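PDB 5WCE: beta sliding clamp from Caulobacter crescentus, which probably encircles DNA as a ring-shaped head-to-tail homodimer and tethers DNA polymerases and other proteins to it, making synthesis processive. Local coordinates for residues V138-L143 with E225-Q230; L146-R151 with E215-M220; R160-G165 with A253-M258; V168-E173 with V201-V206; K178-A183 with L191-A196. All blocks are in the same frame, centred on the assembly; numbering follows the deposited sequence.

Overall arrangement
All five contacts lie in the central domain of the clamp. From the N terminus, strand 136-139 and the start of helix 140-148 come first, and interaction 1 returns to them from strand 226-231. Within that span interaction 2 joins the C-terminal part of helix 140-148 to helix 210-220; interaction 4 then closes strand 165-173 onto the start of strand 206-209, and inside it interaction 5 forms the hairpin of strands 176-184 and 188-195. Interaction 3, from the turn at 160-165 to the loop at 253-258, crosses interactions 1 and 2 while enclosing 4 and 5. Interactions 1 and 2 meet around M220; Y257 of interaction 3 reaches H169 and R180 of interactions 4 and 5.

Interaction 1 (V138-L143 with E225-Q230); sequences VDTNEL and ETVDLQ
T140 turns OG1 back beside its own backbone N (chi1 -61°), which lays the hydroxyl against CG2 of V227 at 3.5 Å, while V227 sets that methyl beside its backbone N and swings CG1 the other way, toward L143. The side chains of T140 and V227 cross at about a right angle. The hydroxyl OG1 of T140 also bonds to the carbonyl of G224, and its backbone N donates to E225 O at 2.9 Å, so T140 grips two successive carbonyls just before strand 226-231. L143, one helical turn further on, brings CD2 to within 4.0 Å of V227 CG1, again nearly perpendicular. On the sheet face shared by V138 and V227, CG2 of V138 reaches CB of L229 at 4.2 Å.

The backbones pair where V138 faces V227, a hydrogen-bonded antiparallel pair: V138 N donates to V227 O at 2.8 Å and V227 N returns a bond to V138 O at 2.9 Å. Next to it D139 and T226 form a non-hydrogen-bonded pair whose side chains diverge. D139 instead turns to its own helix, its OD1 accepting from E142 N at 3.0 Å through the lone pair directed away from OD2. An edge strand thus passes straight into a helix with an aspartate N-cap, the strand-to-helix step of the beta-alpha-beta-beta-beta unit from which DNA-clamp domains are built.

Interaction 2 (L146-R151 with E215-M220); sequences LIDKTR and EARRLM
D148 OD1 accepts a hydrogen bond from R217 NE at 2.8 Å, and D148 OD2 takes one from NH2 of the same arginine at 2.9 Å. The guanidinium therefore grips the carboxylate side-on, one nitrogen to each oxygen, with both oxygens close to its plane. The fit is not flat: the two planes lie 32° apart, and NE meets OD1 on its syn side but out of the carboxylate plane, whereas OD2 offers its syn lone pair. R217 reaches this position through a bend at CB-CG (chi2 59°), with the rest of the chain crossing D148 at about a right angle. Two bonds fix the rotation of the guanidinium.

The bridge joins the C-terminal part of helix 140-148 to helix 210-220, the two helices of the central domain. A216, L219 and M220 lie on strand 235-240, while L146 and T150 lie on strand 188-195, so the pair packs on both sheets. Beside the salt bridge, I147 CG2 lies 4.1 Å from R217 CD. Its other branch runs on to meet M220 tip to tip, I147 CD1 to M220 CE at 3.4 Å, a tight approach. R151 extends NH1 to R217 CG, the two guanidinium planes 51° apart.

Interaction 3 (R160-G165 with A253-M258); sequences RYYLNG and AFPDYM
Y162 leaves the backbone with CB 4.0 Å from A253 O, and the same oxygen then lies over one face of its ring, 3.7 Å from CG, 3.5 Å from CD2 and 4.0 Å from CE2. On the same side of the ring, P255 comes in obliquely, its CD 3.5 Å from Y162 CD1 and 3.7 Å from CE1; the opposite face is taken by the ring of Y161. Chi1 of 54° places Y162 CG between its own backbone N and carbonyl carbon, which stands the ring up against the A253-P255 backbone. No hydrogen bond links the two segments; the contact rests on ring, proline and carbonyl atoms.

Residues Y161 to N164 form a type I beta turn, closed by N164 N to Y161 O, just ahead of strand 165-173. The contact ties this turn to the loop between strands 243-248 and 267-272. L163, the second central residue of the turn, sends CD2 to P255 CG at 4.2 Å. F254 starts out pointing away from the turn, yet its ring comes back so that CE1 lies 3.5 Å from Y162 O, close to the ring plane. This phenylalanine also stacks on Y167 and touches V182 and I207.

Interaction 4 (V168-E173 with V201-V206); sequences VHTVNE and VGIPGV
V168, T170 and I203 carry most of this contact. V168 pairs with V206 through two antiparallel backbone bonds, V168 N to V206 O at 2.8 Å and V206 N to V168 O at 2.9 Å, and their side chains lie on one face of the sheet, CB of V168 4.5 Å from CG2 of V206. The oxygen of V168 also receives a CA-H contact from G205. That glycine sits beside H169, its CA 3.8 Å from H169 CB, while the imidazole leads away to bond with Y257.

Only this V168-V206 pair is a true bridge: here the loop after strand 188-195 joins strand 165-173 and becomes strand 206-209, the outermost strand of the sheet within the chain. Further along, the two backbones draw apart and side chains and water span the gap. T170 directs CG2 onto I203 CG1 at 3.9 Å, the two side chains meeting at a slant. With chi1 59° its OG1 stands between the backbone N and carbonyl carbon and faces the loop, where G202 N gives it a weak bond of 3.4 Å. A water accepts from T170 N at 3.0 Å and donates to I203 O at 2.8 Å, linking backbone groups too far apart to pair directly.

Interaction 5 (K178-A183 with L191-A196); sequences KLRAVA and LAEMPA
The guanidinium of R180 has the methyl CD1 of L191 over one face, 3.5 Å above its plane and offset toward the rim, and the carboxylate of E193 at its edge. NE and NH2 both converge on a single oxygen: E193 OE1 lies 2.9 Å from R180 NE and 2.7 Å from R180 NH2; OE1 offers NH2 its syn lone pair, and NE comes nearly end-on to the C-O bond. The two flat groups are almost coplanar, 28° apart, and their side chains run alongside each other. The bend at chi3 (-75°) turns the R180 guanidinium toward E193.

The second oxygen of E193 serves K178. Its OE2 is 3.6 Å from K178 NZ, a long salt bridge, and a water bridges the pair, accepting from K178 NZ and donating to E193 OE2. E193 is thus held between two cations, which probably favours its charged form; R180 is itself shared with E173 and Y257. V182 CG2 extends this face by packing on L191 CG at 4.0 Å. On the reverse face L179 and M194 lie side by side, L179 CB 3.9 Å from M194 CG, where L146 of helix 140-148 covers them.

Paired backbone bonds link A181 with A192, while of those joining L179 and M194 the one from L179 N is weak. The strands run antiparallel at 161°, forming the 176-184/188-195 beta hairpin in the central domain's sheet.

Interaction 1 (V138-L143 with E225-Q230)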
# COMPACT_ATOMS: atom_id res chain seq x y z
N VAL A 138 -14.73 -28.14 12.87
CA VAL A 138 -13.76 -27.43 13.66
C VAL A 138 -14.29 -26.06 13.96
O VAL A 138 -14.66 -25.31 13.05
CB VAL A 138 -12.38 -27.31 12.96
CG1 VAL A 138 -11.36 -26.72 13.92
CG2 VAL A 138 -11.93 -28.68 12.45
N ASP A 139 -14.30 -25.70 15.24
CA ASP A 139 -14.66 -24.34 15.60
C ASP A 139 -13.82 -23.31 14.82
O ASP A 139 -12.58 -23.36 14.79
CB ASP A 139 -14.50 -24.14 17.13
CG ASP A 139 -14.88 -22.78 17.54
OD1 ASP A 139 -14.10 -21.81 17.40
OD2 ASP A 139 -16.02 -22.64 17.95
N THR A 140 -14.50 -22.34 14.21
CA THR A 140 -13.87 -21.43 13.28
C THR A 140 -12.84 -20.53 13.94
O THR A 140 -11.77 -20.27 13.39
CB THR A 140 -14.93 -20.56 12.56
OG1 THR A 140 -15.82 -21.40 11.80
CG2 THR A 140 -14.28 -19.59 11.62
N ASN A 141 -13.21 -19.99 15.09
CA ASN A 141 -12.30 -19.13 15.86
C ASN A 141 -11.05 -19.90 16.31
O ASN A 141 -9.96 -19.37 16.23
CB ASN A 141 -13.03 -18.50 17.03
CG ASN A 141 -13.97 -17.36 16.59
OD1 ASN A 141 -13.76 -16.65 15.57
ND2 ASN A 141 -14.99 -17.15 17.38
N GLU A 142 -11.24 -21.15 16.74
CA GLU A 142 -10.15 -22.07 17.03
C GLU A 142 -9.21 -22.26 15.83
O GLU A 142 -7.97 -22.18 15.99
CB GLU A 142 -10.66 -23.39 17.56
CG GLU A 142 -11.31 -23.32 18.94
CD GLU A 142 -10.31 -22.87 20.00
OE1 GLU A 142 -9.46 -23.67 20.36
OE2 GLU A 142 -10.38 -21.72 20.44
N LEU A 143 -9.79 -22.49 14.63
CA LEU A 143 -8.96 -22.68 13.45
C LEU A 143 -8.21 -21.41 13.10
O LEU A 143 -7.01 -21.45 12.72
CB LEU A 143 -9.82 -23.21 12.29
CG LEU A 143 -9.13 -23.77 11.07
CD1 LEU A 143 -8.15 -24.85 11.52
CD2 LEU A 143 -10.21 -24.36 10.13
N GLU A 225 -20.04 -20.67 12.41
CA GLU A 225 -19.46 -21.09 13.72
C GLU A 225 -18.37 -22.15 13.57
O GLU A 225 -17.42 -22.21 14.39
CB GLU A 225 -20.56 -21.66 14.65
CG GLU A 225 -21.56 -20.64 15.21
CD GLU A 225 -20.95 -19.66 16.21
OE1 GLU A 225 -20.96 -19.94 17.45
OE2 GLU A 225 -20.43 -18.62 15.76
N THR A 226 -18.53 -23.02 12.57
CA THR A 226 -17.57 -24.07 12.32
C THR A 226 -17.19 -24.11 10.85
O THR A 226 -17.87 -23.56 9.98
CB THR A 226 -18.06 -25.46 12.77
OG1 THR A 226 -19.20 -25.84 12.03
CG2 THR A 226 -18.44 -25.49 14.24
N VAL A 227 -16.02 -24.68 10.61
CA VAL A 227 -15.49 -25.00 9.27
C VAL A 227 -15.34 -26.53 9.28
O VAL A 227 -14.82 -27.12 10.26
CB VAL A 227 -14.13 -24.33 9.04
CG1 VAL A 227 -13.43 -24.82 7.77
CG2 VAL A 227 -14.30 -22.84 9.03
N ASP A 228 -15.83 -27.16 8.21
CA ASP A 228 -15.60 -28.56 7.99
C ASP A 228 -14.21 -28.86 7.34
O ASP A 228 -13.83 -28.24 6.33
CB ASP A 228 -16.77 -29.17 7.19
CG ASP A 228 -17.99 -29.45 8.06
OD1 ASP A 228 -17.97 -29.22 9.28
OD2 ASP A 228 -18.98 -29.97 7.55
N LEU A 229 -13.47 -29.80 7.94
CA LEU A 229 -12.16 -30.17 7.48
C LEU A 229 -12.20 -31.64 7.05
O LEU A 229 -12.79 -32.53 7.74
CB LEU A 229 -11.12 -29.95 8.58
CG LEU A 229 -9.68 -30.35 8.31
CD1 LEU A 229 -9.05 -29.49 7.24
CD2 LEU A 229 -8.89 -30.18 9.59
N GLN A 230 -11.58 -31.91 5.91
CA GLN A 230 -11.35 -33.26 5.46
C GLN A 230 -9.90 -33.40 5.10
O GLN A 230 -9.27 -32.46 4.59
CB GLN A 230 -12.25 -33.64 4.28
CG GLN A 230 -13.72 -33.61 4.60
CD GLN A 230 -14.57 -33.68 3.34
OE1 GLN A 230 -14.76 -32.68 2.65
NE2 GLN A 230 -15.07 -34.86 3.05

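Interaction 2 (L146-R151 with E215-M220)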
# COMPACT_ATOMS: atom_id res chain seq x y z
N LEU A 146 -5.24 -21.21 15.37
CA LEU A 146 -4.17 -22.09 14.91
C LEU A 146 -3.34 -21.49 13.83
O LEU A 146 -2.08 -21.59 13.86
CB LEU A 146 -4.68 -23.48 14.50
CG LEU A 146 -5.28 -24.42 15.55
CD1 LEU A 146 -5.61 -25.77 14.91
CD2 LEU A 146 -4.40 -24.63 16.78
N ILE A 147 -4.01 -20.85 12.86
CA ILE A 147 -3.34 -20.24 11.76
C ILE A 147 -2.62 -18.94 12.15
O ILE A 147 -1.41 -18.76 11.87
CB ILE A 147 -4.31 -20.02 10.55
CG1 ILE A 147 -4.72 -21.36 9.97
CG2 ILE A 147 -3.66 -19.17 9.48
CD1 ILE A 147 -5.95 -21.29 9.05
N ASP A 148 -3.35 -18.03 12.79
CA ASP A 148 -2.77 -16.71 13.11
C ASP A 148 -1.56 -16.79 14.08
O ASP A 148 -0.63 -15.99 13.96
CB ASP A 148 -3.81 -15.75 13.64
CG ASP A 148 -4.80 -15.25 12.53
OD1 ASP A 148 -4.63 -15.62 11.35
OD2 ASP A 148 -5.77 -14.54 12.91
N LYS A 149 -1.58 -17.74 14.99
CA LYS A 149 -0.44 -17.99 15.89
C LYS A 149 0.81 -18.55 15.23
O LYS A 149 1.88 -18.50 15.83
CB LYS A 149 -0.86 -18.91 17.03
CG LYS A 149 -1.95 -18.39 17.94
CD LYS A 149 -1.43 -17.36 18.94
CE LYS A 149 -2.48 -17.05 19.97
NZ LYS A 149 -2.08 -15.84 20.74
N THR A 150 0.71 -19.11 14.02
CA THR A 150 1.84 -19.83 13.41
C THR A 150 2.26 -19.41 12.00
O THR A 150 3.38 -19.66 11.61
CB THR A 150 1.54 -21.33 13.34
OG1 THR A 150 0.35 -21.54 12.55
CG2 THR A 150 1.34 -21.89 14.74
N ARG A 151 1.38 -18.79 11.22
CA ARG A 151 1.63 -18.78 9.76
C ARG A 151 2.79 -17.85 9.37
O ARG A 151 3.45 -18.07 8.37
CB ARG A 151 0.36 -18.41 8.99
CG ARG A 151 0.02 -16.98 9.00
CD ARG A 151 -1.28 -16.64 8.31
NE ARG A 151 -1.12 -16.43 6.90
CZ ARG A 151 -1.89 -15.61 6.16
NH1 ARG A 151 -2.89 -14.89 6.69
NH2 ARG A 151 -1.61 -15.50 4.88
N GLU A 215 -5.48 -18.65 1.64
CA GLU A 215 -6.78 -18.61 1.03
C GLU A 215 -7.83 -19.15 1.98
O GLU A 215 -8.92 -18.57 2.08
CB GLU A 215 -6.78 -19.36 -0.32
CG GLU A 215 -5.93 -18.68 -1.38
CD GLU A 215 -6.37 -17.25 -1.61
OE1 GLU A 215 -7.57 -17.09 -1.82
OE2 GLU A 215 -5.55 -16.30 -1.49
N ALA A 216 -7.52 -20.25 2.69
CA ALA A 216 -8.43 -20.73 3.74
C ALA A 216 -8.71 -19.71 4.83
O ALA A 216 -9.86 -19.52 5.27
CB ALA A 216 -7.93 -22.07 4.37
N ARG A 217 -7.65 -19.04 5.27
CA ARG A 217 -7.77 -18.05 6.30
C ARG A 217 -8.65 -16.88 5.82
O ARG A 217 -9.46 -16.38 6.58
CB ARG A 217 -6.36 -17.54 6.69
CG ARG A 217 -6.35 -16.45 7.78
CD ARG A 217 -7.01 -16.91 9.06
NE ARG A 217 -7.02 -15.81 10.00
CZ ARG A 217 -7.96 -14.88 10.10
NH1 ARG A 217 -9.00 -14.88 9.30
NH2 ARG A 217 -7.86 -13.93 11.04
N ARG A 218 -8.50 -16.47 4.56
CA ARG A 218 -9.38 -15.42 3.97
C ARG A 218 -10.86 -15.82 4.01
O ARG A 218 -11.70 -15.09 4.50
CB ARG A 218 -8.91 -15.12 2.54
CG ARG A 218 -9.52 -13.86 1.96
CD ARG A 218 -9.23 -13.64 0.47
NE ARG A 218 -7.86 -13.99 0.08
CZ ARG A 218 -6.75 -13.24 0.22
NH1 ARG A 218 -6.75 -12.00 0.74
NH2 ARG A 218 -5.59 -13.75 -0.19
N LEU A 219 -11.14 -17.04 3.55
CA LEU A 219 -12.50 -17.56 3.59
C LEU A 219 -13.07 -17.72 4.99
O LEU A 219 -14.30 -17.56 5.22
CB LEU A 219 -12.58 -18.89 2.82
CG LEU A 219 -12.37 -18.74 1.30
CD1 LEU A 219 -12.14 -20.07 0.58
CD2 LEU A 219 -13.54 -18.03 0.61
N MET A 220 -12.20 -18.05 5.95
CA MET A 220 -12.61 -18.06 7.35
C MET A 220 -13.14 -16.73 7.85
O MET A 220 -13.93 -16.76 8.77
CB MET A 220 -11.45 -18.47 8.25
CG MET A 220 -11.27 -19.94 8.26
SD MET A 220 -9.80 -20.42 9.15
CE MET A 220 -9.21 -21.69 8.02

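Interaction 3 (R160-G165 with A253-M258)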
# COMPACT_ATOMS: atom_id res chain seq x y z
N ARG A 160 8.67 -26.39 -3.64
CA ARG A 160 7.67 -27.31 -3.04
C ARG A 160 8.33 -28.09 -1.88
O ARG A 160 8.15 -29.30 -1.75
CB ARG A 160 7.06 -28.24 -4.12
N TYR A 161 9.09 -27.38 -1.06
CA TYR A 161 9.87 -27.96 0.01
C TYR A 161 8.98 -28.10 1.22
O TYR A 161 8.03 -27.33 1.42
CB TYR A 161 11.06 -27.03 0.30
CG TYR A 161 12.14 -27.54 1.22
CD1 TYR A 161 12.76 -28.78 1.01
CD2 TYR A 161 12.58 -26.77 2.30
CE1 TYR A 161 13.77 -29.23 1.85
CE2 TYR A 161 13.58 -27.21 3.15
CZ TYR A 161 14.17 -28.45 2.93
OH TYR A 161 15.18 -28.84 3.79
N TYR A 162 9.30 -29.08 2.04
CA TYR A 162 8.51 -29.34 3.24
C TYR A 162 8.35 -28.16 4.22
O TYR A 162 7.38 -28.12 4.97
CB TYR A 162 8.94 -30.65 3.92
CG TYR A 162 10.43 -30.81 4.29
CD1 TYR A 162 11.03 -29.94 5.20
CD2 TYR A 162 11.21 -31.86 3.76
CE1 TYR A 162 12.36 -30.09 5.58
CE2 TYR A 162 12.55 -32.01 4.11
CZ TYR A 162 13.13 -31.14 5.02
OH TYR A 162 14.45 -31.30 5.39
N LEU A 163 9.23 -27.16 4.16
CA LEU A 163 9.06 -25.93 4.98
C LEU A 163 8.04 -24.90 4.51
O LEU A 163 7.70 -23.99 5.26
CB LEU A 163 10.41 -25.23 5.16
CG LEU A 163 11.50 -26.11 5.76
CD1 LEU A 163 12.67 -25.27 6.19
CD2 LEU A 163 11.07 -26.96 6.95
N ASN A 164 7.52 -25.03 3.27
CA ASN A 164 6.70 -23.99 2.69
C ASN A 164 5.22 -24.29 2.94
O ASN A 164 4.38 -23.93 2.14
CB ASN A 164 6.97 -23.81 1.18
CG ASN A 164 8.46 -23.65 0.87
OD1 ASN A 164 9.25 -23.28 1.75
ND2 ASN A 164 8.87 -23.99 -0.35
N GLY A 165 4.89 -24.93 4.06
CA GLY A 165 3.51 -25.03 4.48
C GLY A 165 3.39 -25.32 5.97
O GLY A 165 4.39 -25.35 6.68
N ALA A 253 8.14 -35.57 4.25
CA ALA A 253 8.21 -35.82 5.68
C ALA A 253 8.56 -34.50 6.30
O ALA A 253 9.65 -33.95 6.08
CB ALA A 253 9.28 -36.87 6.00
N PHE A 254 7.64 -33.97 7.07
CA PHE A 254 7.93 -32.79 7.86
C PHE A 254 9.02 -33.14 8.87
O PHE A 254 9.01 -34.22 9.41
CB PHE A 254 6.67 -32.30 8.57
CG PHE A 254 6.75 -30.88 8.99
CD1 PHE A 254 6.61 -29.86 8.05
CD2 PHE A 254 6.99 -30.54 10.31
CE1 PHE A 254 6.70 -28.54 8.42
CE2 PHE A 254 7.04 -29.21 10.68
CZ PHE A 254 6.91 -28.20 9.71
N PRO A 255 9.95 -32.20 9.16
CA PRO A 255 11.03 -32.58 10.08
C PRO A 255 10.55 -32.96 11.48
O PRO A 255 9.44 -32.59 11.91
CB PRO A 255 11.91 -31.33 10.12
CG PRO A 255 11.10 -30.24 9.52
CD PRO A 255 10.22 -30.91 8.51
N ASP A 256 11.37 -33.74 12.16
CA ASP A 256 11.14 -34.12 13.55
C ASP A 256 11.33 -32.86 14.44
O ASP A 256 12.33 -32.75 15.16
CB ASP A 256 12.07 -35.28 13.96
CG ASP A 256 11.75 -35.85 15.35
OD1 ASP A 256 10.81 -35.39 16.03
OD2 ASP A 256 12.50 -36.74 15.79
N TYR A 257 10.35 -31.95 14.40
CA TYR A 257 10.39 -30.70 15.12
C TYR A 257 10.44 -30.90 16.63
O TYR A 257 10.96 -30.01 17.32
CB TYR A 257 9.21 -29.78 14.73
CG TYR A 257 7.91 -30.28 15.25
CD1 TYR A 257 7.53 -30.02 16.55
CD2 TYR A 257 7.07 -31.07 14.47
CE1 TYR A 257 6.35 -30.50 17.07
CE2 TYR A 257 5.88 -31.56 15.00
CZ TYR A 257 5.52 -31.26 16.30
OH TYR A 257 4.38 -31.77 16.83
N MET A 258 9.91 -32.02 17.15
CA MET A 258 10.03 -32.29 18.59
C MET A 258 11.50 -32.25 19.08
O MET A 258 11.76 -31.85 20.21
CB MET A 258 9.30 -33.58 18.99
CG MET A 258 7.78 -33.40 18.88
SD MET A 258 6.81 -34.92 18.94
CE MET A 258 5.36 -34.45 18.03

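Interaction 4 (V168-E173 with V201-V206)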
# COMPACT_ATOMS: atom_id res chain seq x y z
N VAL A 168 -0.12 -29.82 9.89
CA VAL A 168 -1.33 -30.00 10.67
C VAL A 168 -1.45 -31.46 11.00
O VAL A 168 -1.44 -32.29 10.13
CB VAL A 168 -2.58 -29.45 9.95
CG1 VAL A 168 -3.82 -29.73 10.79
CG2 VAL A 168 -2.40 -28.00 9.63
N HIS A 169 -1.47 -31.77 12.30
CA HIS A 169 -1.46 -33.10 12.81
C HIS A 169 -1.99 -33.19 14.25
O HIS A 169 -2.18 -32.17 14.91
CB HIS A 169 -0.03 -33.67 12.80
CG HIS A 169 0.95 -32.91 13.66
ND1 HIS A 169 1.21 -31.56 13.46
CD2 HIS A 169 1.71 -33.30 14.70
CE1 HIS A 169 2.10 -31.16 14.37
NE2 HIS A 169 2.42 -32.20 15.12
N THR A 170 -2.19 -34.42 14.74
CA THR A 170 -2.59 -34.55 16.11
C THR A 170 -1.51 -35.23 16.94
O THR A 170 -0.81 -36.08 16.44
CB THR A 170 -3.85 -35.36 16.25
OG1 THR A 170 -3.61 -36.65 15.70
CG2 THR A 170 -5.02 -34.67 15.58
N VAL A 171 -1.43 -34.85 18.19
CA VAL A 171 -0.50 -35.45 19.15
C VAL A 171 -1.26 -35.84 20.41
O VAL A 171 -2.25 -35.17 20.77
CB VAL A 171 0.64 -34.51 19.51
CG1 VAL A 171 1.52 -34.27 18.32
CG2 VAL A 171 0.13 -33.21 20.10
N ASN A 172 -0.82 -36.92 21.06
CA ASN A 172 -1.40 -37.37 22.31
C ASN A 172 -0.51 -36.81 23.39
O ASN A 172 0.54 -37.35 23.64
CB ASN A 172 -1.47 -38.93 22.39
CG ASN A 172 -1.81 -39.44 23.79
OD1 ASN A 172 -2.47 -38.71 24.54
ND2 ASN A 172 -1.27 -40.60 24.19
N GLU A 173 -0.94 -35.72 24.02
CA GLU A 173 -0.20 -35.11 25.13
C GLU A 173 -1.18 -34.65 26.22
O GLU A 173 -2.33 -34.26 25.93
CB GLU A 173 0.66 -33.91 24.67
CG GLU A 173 2.07 -34.31 24.27
CD GLU A 173 2.84 -33.22 23.55
OE1 GLU A 173 2.67 -32.02 23.88
OE2 GLU A 173 3.66 -33.55 22.66
N VAL A 201 -9.17 -36.99 15.79
CA VAL A 201 -8.12 -37.70 16.55
C VAL A 201 -7.58 -38.73 15.57
O VAL A 201 -8.36 -39.45 14.93
CB VAL A 201 -8.68 -38.38 17.81
CG1 VAL A 201 -7.69 -39.33 18.48
CG2 VAL A 201 -9.22 -37.36 18.80
N GLY A 202 -6.27 -38.76 15.37
CA GLY A 202 -5.70 -39.72 14.40
C GLY A 202 -5.82 -39.41 12.89
O GLY A 202 -5.62 -40.28 12.08
N ILE A 203 -6.18 -38.19 12.52
CA ILE A 203 -5.97 -37.75 11.10
C ILE A 203 -4.50 -37.94 10.70
O ILE A 203 -3.61 -37.80 11.56
CB ILE A 203 -6.35 -36.26 10.86
CG1 ILE A 203 -5.65 -35.31 11.82
CG2 ILE A 203 -7.86 -36.09 10.85
CD1 ILE A 203 -5.53 -33.89 11.29
N PRO A 204 -4.22 -38.25 9.41
CA PRO A 204 -2.79 -38.27 9.05
C PRO A 204 -2.23 -36.84 9.09
O PRO A 204 -2.96 -35.89 8.77
CB PRO A 204 -2.78 -38.84 7.64
CG PRO A 204 -4.09 -38.41 7.04
CD PRO A 204 -5.08 -38.41 8.23
N GLY A 205 -0.98 -36.69 9.53
CA GLY A 205 -0.27 -35.41 9.48
C GLY A 205 -0.13 -34.91 8.05
O GLY A 205 0.33 -35.65 7.20
N VAL A 206 -0.52 -33.68 7.77
CA VAL A 206 -0.33 -33.12 6.42
C VAL A 206 0.33 -31.75 6.43
O VAL A 206 0.07 -30.92 7.33
CB VAL A 206 -1.66 -32.99 5.63
CG1 VAL A 206 -2.25 -34.37 5.30
CG2 VAL A 206 -2.68 -32.16 6.37
O HOH W 1 -1.51 -36.66 12.93

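Interaction 5 (K178-A183 with L191-A196)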
# COMPACT_ATOMS: atom_id res chain seq x y z
N LYS A 178 -4.42 -33.42 21.04
CA LYS A 178 -4.46 -32.05 20.53
C LYS A 178 -4.39 -32.02 19.01
O LYS A 178 -3.64 -32.76 18.45
CB LYS A 178 -3.29 -31.29 21.14
CG LYS A 178 -3.61 -31.03 22.61
CD LYS A 178 -2.40 -31.13 23.46
CE LYS A 178 -2.81 -30.81 24.89
NZ LYS A 178 -1.57 -30.48 25.60
N LEU A 179 -5.19 -31.17 18.39
CA LEU A 179 -4.96 -30.77 16.99
C LEU A 179 -3.91 -29.63 17.00
O LEU A 179 -4.15 -28.59 17.62
CB LEU A 179 -6.27 -30.30 16.36
CG LEU A 179 -6.23 -29.84 14.89
CD1 LEU A 179 -5.79 -30.97 14.01
CD2 LEU A 179 -7.58 -29.34 14.43
N ARG A 180 -2.79 -29.85 16.30
CA ARG A 180 -1.61 -29.00 16.39
C ARG A 180 -1.19 -28.52 14.99
O ARG A 180 -1.26 -29.26 14.01
CB ARG A 180 -0.45 -29.78 17.05
CG ARG A 180 0.86 -28.98 17.18
CD ARG A 180 1.94 -29.82 17.82
NE ARG A 180 1.73 -29.95 19.25
CZ ARG A 180 2.56 -30.60 20.09
NH1 ARG A 180 3.67 -31.22 19.64
NH2 ARG A 180 2.29 -30.64 21.40
N ALA A 181 -0.77 -27.28 14.92
CA ALA A 181 -0.19 -26.69 13.73
C ALA A 181 1.24 -26.24 14.06
O ALA A 181 1.46 -25.55 15.07
CB ALA A 181 -1.02 -25.52 13.28
N VAL A 182 2.19 -26.66 13.23
CA VAL A 182 3.62 -26.29 13.39
C VAL A 182 4.12 -25.68 12.07
O VAL A 182 3.88 -26.23 10.98
CB VAL A 182 4.51 -27.46 13.77
CG1 VAL A 182 5.98 -27.04 13.73
CG2 VAL A 182 4.17 -27.97 15.15
N ALA A 183 4.77 -24.52 12.17
CA ALA A 183 5.38 -23.86 11.02
C ALA A 183 6.85 -23.60 11.34
O ALA A 183 7.18 -23.22 12.47
CB ALA A 183 4.70 -22.54 10.72
N LEU A 191 4.39 -22.99 17.06
CA LEU A 191 3.54 -24.12 17.36
C LEU A 191 2.28 -23.59 18.06
O LEU A 191 2.38 -22.74 18.99
CB LEU A 191 4.30 -25.12 18.23
CG LEU A 191 3.57 -26.38 18.74
CD1 LEU A 191 4.53 -27.48 19.12
CD2 LEU A 191 2.60 -26.14 19.89
N ALA A 192 1.11 -24.06 17.63
CA ALA A 192 -0.14 -23.77 18.30
C ALA A 192 -1.02 -24.99 18.29
O ALA A 192 -1.00 -25.79 17.33
CB ALA A 192 -0.83 -22.59 17.67
N GLU A 193 -1.77 -25.19 19.36
CA GLU A 193 -2.61 -26.37 19.45
C GLU A 193 -3.89 -26.10 20.21
O GLU A 193 -4.02 -25.10 20.92
CB GLU A 193 -1.83 -27.52 20.06
CG GLU A 193 -1.54 -27.34 21.56
CD GLU A 193 -0.46 -28.21 22.11
OE1 GLU A 193 0.03 -29.08 21.37
OE2 GLU A 193 -0.15 -28.03 23.33
N MET A 194 -4.84 -27.01 20.01
CA MET A 194 -6.16 -26.98 20.65
C MET A 194 -6.57 -28.40 20.99
O MET A 194 -6.00 -29.34 20.43
CB MET A 194 -7.19 -26.38 19.71
CG MET A 194 -7.40 -27.20 18.40
SD MET A 194 -8.56 -26.47 17.23
CE MET A 194 -10.05 -26.88 18.14
N PRO A 195 -7.56 -28.57 21.89
CA PRO A 195 -8.11 -29.91 22.08
C PRO A 195 -8.65 -30.44 20.75
O PRO A 195 -9.31 -29.70 20.03
CB PRO A 195 -9.25 -29.72 23.10
CG PRO A 195 -8.96 -28.40 23.77
CD PRO A 195 -8.21 -27.57 22.76
N ALA A 196 -8.35 -31.70 20.43
CA ALA A 196 -8.72 -32.25 19.13
C ALA A 196 -10.23 -32.32 19.01
O ALA A 196 -10.88 -32.93 19.86
CB ALA A 196 -8.09 -33.61 18.92
O HOH W 2 0.59 -30.87 24.26